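Side-chain contact in uncharacterized protein (PDB 4O5P), which probably hydrolyses membrane phospholipids of target cells as a type VI secretion effector of the Tle1 family: residues E471-E476 / F682-V687. Residues are numbered along the deposited sequence; the frame is centred on the assembly and turned at random.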
loop_
_atom_site.group_PDB
_atom_site.type_symbol
_atom_site.label_atom_id
_atom_site.label_comp_id
_atom_site.label_asym_id
_atom_site.label_seq_id
_atom_site.Cartn_x
_atom_site.Cartn_y
_atom_site.Cartn_z
ATOM N N GLU A 471 2.769 -18.348 11.552
ATOM C CA GLU A 471 2.615 -18.630 12.969
ATOM C C GLU A 471 2.612 -17.367 13.806
ATOM O O GLU A 471 1.919 -17.303 14.836
ATOM C CB GLU A 471 3.732 -19.554 13.449
ATOM C CG GLU A 471 3.630 -20.952 12.873
ATOM C CD GLU A 471 2.386 -21.697 13.331
ATOM O OE1 GLU A 471 1.798 -21.358 14.389
ATOM O OE2 GLU A 471 1.970 -22.633 12.619
ATOM N N VAL A 472 3.395 -16.374 13.377
ATOM C CA VAL A 472 3.443 -15.109 14.086
ATOM C C VAL A 472 2.078 -14.436 13.960
ATOM O O VAL A 472 1.576 -13.850 14.915
ATOM C CB VAL A 472 4.601 -14.185 13.583
ATOM C CG1 VAL A 472 4.410 -12.765 14.061
ATOM C CG2 VAL A 472 5.954 -14.702 14.075
ATOM N N ILE A 473 1.472 -14.540 12.785
ATOM C CA ILE A 473 0.144 -13.972 12.581
ATOM C C ILE A 473 -0.915 -14.703 13.412
ATOM O O ILE A 473 -1.788 -14.059 14.011
ATOM C CB ILE A 473 -0.234 -13.930 11.081
ATOM C CG1 ILE A 473 0.627 -12.898 10.370
ATOM C CG2 ILE A 473 -1.732 -13.604 10.875
ATOM C CD1 ILE A 473 0.287 -12.740 8.920
ATOM N N ARG A 474 -0.852 -16.031 13.445
ATOM C CA ARG A 474 -1.789 -16.804 14.261
ATOM C C ARG A 474 -1.720 -16.330 15.716
ATOM O O ARG A 474 -2.747 -15.981 16.331
ATOM C CB ARG A 474 -1.471 -18.314 14.186
ATOM C CG ARG A 474 -2.256 -19.149 15.205
ATOM C CD ARG A 474 -1.915 -20.644 15.243
ATOM N NE ARG A 474 -2.830 -21.318 16.181
ATOM C CZ ARG A 474 -2.732 -22.587 16.580
ATOM N NH1 ARG A 474 -1.749 -23.375 16.149
ATOM N NH2 ARG A 474 -3.624 -23.070 17.431
ATOM N N ARG A 475 -0.505 -16.279 16.252
ATOM C CA ARG A 475 -0.336 -15.953 17.668
ATOM C C ARG A 475 -0.636 -14.482 18.011
ATOM O O ARG A 475 -1.273 -14.197 19.023
ATOM C CB ARG A 475 1.063 -16.390 18.160
ATOM C CG ARG A 475 1.234 -16.284 19.686
ATOM C CD ARG A 475 2.563 -16.882 20.175
ATOM N NE ARG A 475 2.653 -16.856 21.635
ATOM C CZ ARG A 475 3.109 -15.818 22.336
ATOM N NH1 ARG A 475 3.513 -14.726 21.706
ATOM N NH2 ARG A 475 3.162 -15.860 23.666
ATOM N N GLU A 476 -0.224 -13.550 17.149
ATOM C CA GLU A 476 -0.499 -12.130 17.380
ATOM C C GLU A 476 -1.981 -11.801 17.211
ATOM O O GLU A 476 -2.522 -10.922 17.908
ATOM C CB GLU A 476 0.382 -11.257 16.467
ATOM C CG GLU A 476 1.842 -11.294 16.901
ATOM C CD GLU A 476 2.009 -10.772 18.319
ATOM O OE1 GLU A 476 1.286 -9.800 18.688
ATOM O OE2 GLU A 476 2.876 -11.314 19.055
ATOM N N PHE A 682 -12.509 -12.059 13.165
ATOM C CA PHE A 682 -12.420 -13.491 13.330
ATOM C C PHE A 682 -11.989 -14.213 12.070
ATOM O O PHE A 682 -12.319 -15.377 11.875
ATOM C CB PHE A 682 -13.715 -14.041 13.925
ATOM C CG PHE A 682 -13.829 -13.782 15.394
ATOM C CD1 PHE A 682 -14.396 -12.608 15.865
ATOM C CD2 PHE A 682 -13.290 -14.691 16.309
ATOM C CE1 PHE A 682 -14.469 -12.356 17.227
ATOM C CE2 PHE A 682 -13.355 -14.456 17.675
ATOM C CZ PHE A 682 -13.952 -13.280 18.146
ATOM N N ARG A 683 -11.214 -13.518 11.245
ATOM C CA ARG A 683 -10.496 -14.135 10.131
ATOM C C ARG A 683 -9.018 -13.751 10.208
ATOM O O ARG A 683 -8.670 -12.653 10.681
ATOM C CB ARG A 683 -11.041 -13.637 8.799
ATOM C CG ARG A 683 -12.430 -14.144 8.457
ATOM C CD ARG A 683 -12.973 -13.449 7.212
ATOM N NE ARG A 683 -14.416 -13.572 7.189
ATOM C CZ ARG A 683 -15.258 -12.610 7.538
ATOM N NH1 ARG A 683 -14.805 -11.414 7.891
ATOM N NH2 ARG A 683 -16.563 -12.843 7.503
ATOM N N TYR A 684 -8.144 -14.632 9.746
ATOM C CA TYR A 684 -6.748 -14.239 9.633
ATOM C C TYR A 684 -6.590 -13.347 8.417
ATOM O O TYR A 684 -7.360 -13.449 7.446
ATOM C CB TYR A 684 -5.822 -15.452 9.549
ATOM C CG TYR A 684 -5.822 -16.269 10.818
ATOM C CD1 TYR A 684 -5.437 -15.717 12.028
ATOM C CD2 TYR A 684 -6.208 -17.597 10.796
ATOM C CE1 TYR A 684 -5.448 -16.479 13.186
ATOM C CE2 TYR A 684 -6.227 -18.341 11.925
ATOM C CZ TYR A 684 -5.847 -17.790 13.111
ATOM O OH TYR A 684 -5.877 -18.595 14.218
ATOM N N ARG A 685 -5.621 -12.443 8.487
ATOM C CA ARG A 685 -5.354 -11.531 7.384
ATOM C C ARG A 685 -4.859 -12.344 6.193
ATOM O O ARG A 685 -4.127 -13.327 6.368
ATOM C CB ARG A 685 -4.289 -10.524 7.811
ATOM C CG ARG A 685 -3.862 -9.541 6.733
ATOM C CD ARG A 685 -2.710 -8.668 7.221
ATOM N NE ARG A 685 -2.550 -7.509 6.352
ATOM C CZ ARG A 685 -1.533 -6.657 6.405
ATOM N NH1 ARG A 685 -0.556 -6.823 7.299
ATOM N NH2 ARG A 685 -1.495 -5.650 5.549
ATOM N N LEU A 686 -5.260 -11.969 4.985
ATOM C CA LEU A 686 -4.746 -12.681 3.813
ATOM C C LEU A 686 -3.328 -12.208 3.533
ATOM O O LEU A 686 -3.051 -10.999 3.583
ATOM C CB LEU A 686 -5.638 -12.457 2.587
ATOM C CG LEU A 686 -5.081 -12.887 1.221
ATOM C CD1 LEU A 686 -4.818 -14.408 1.173
ATOM C CD2 LEU A 686 -6.069 -12.489 0.147
ATOM N N VAL A 687 -2.434 -13.165 3.254
ATOM C CA VAL A 687 -1.036 -12.870 2.965
ATOM C C VAL A 687 -0.614 -13.596 1.696
ATOM O O VAL A 687 -0.845 -14.803 1.557
ATOM C CB VAL A 687 -0.093 -13.316 4.113
ATOM C CG1 VAL A 687 1.359 -12.905 3.800
ATOM C CG2 VAL A 687 -0.516 -12.718 5.424
HETATM O O HOH W 1 -5.091 -17.409 16.422
#
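I473 on helix 469-487 and Y684 on the loop that leads into strand 687-689 each point toward the opposing segment, yet they meet only loosely. I473 CG2 stands 4.4 Å from Y684 CD1, approaching the ring obliquely. The tighter apolar touch is made by the other branch of the isoleucine: with CG1 beside the backbone N (chi1 -69°) and the chain then extended, CD1 is carried on to V687, where it lies 3.6 Å from CG2.

Further along the ring, from CD1 to CE1 and OH, the contact turns to R474 and becomes mixed. Y684 lies alongside R474 and the two side chains run the same way, the guanidinium plane tilted 71° from the ring. Y684 CE1 rests 3.8 Å from R474 CA, and the phenol oxygen OH lies 3.8 Å from the aliphatic CG of R474. The arginine thus offers its CG methylene here, while its extended chain takes NE on to a salt bridge with D629. That aspartate belongs to helix 616-637, which also supplies Q625 as a hydrogen-bond partner of Y684 OH.

A single water ties the two segments together. It sits in the ring plane at the edge of Y684, accepts the phenol proton from OH at 2.6 Å and donates to the carbonyl R474 O at 2.7 Å. Between segments that share no direct polar bond, this bridge probably holds the hydroxyl proton toward the water, which is consistent with its oxygen accepting from Q625 NE2; apolar contact and one ordered water together join the helix to the loop and to the start of strand 687-689 within the C-terminal family region.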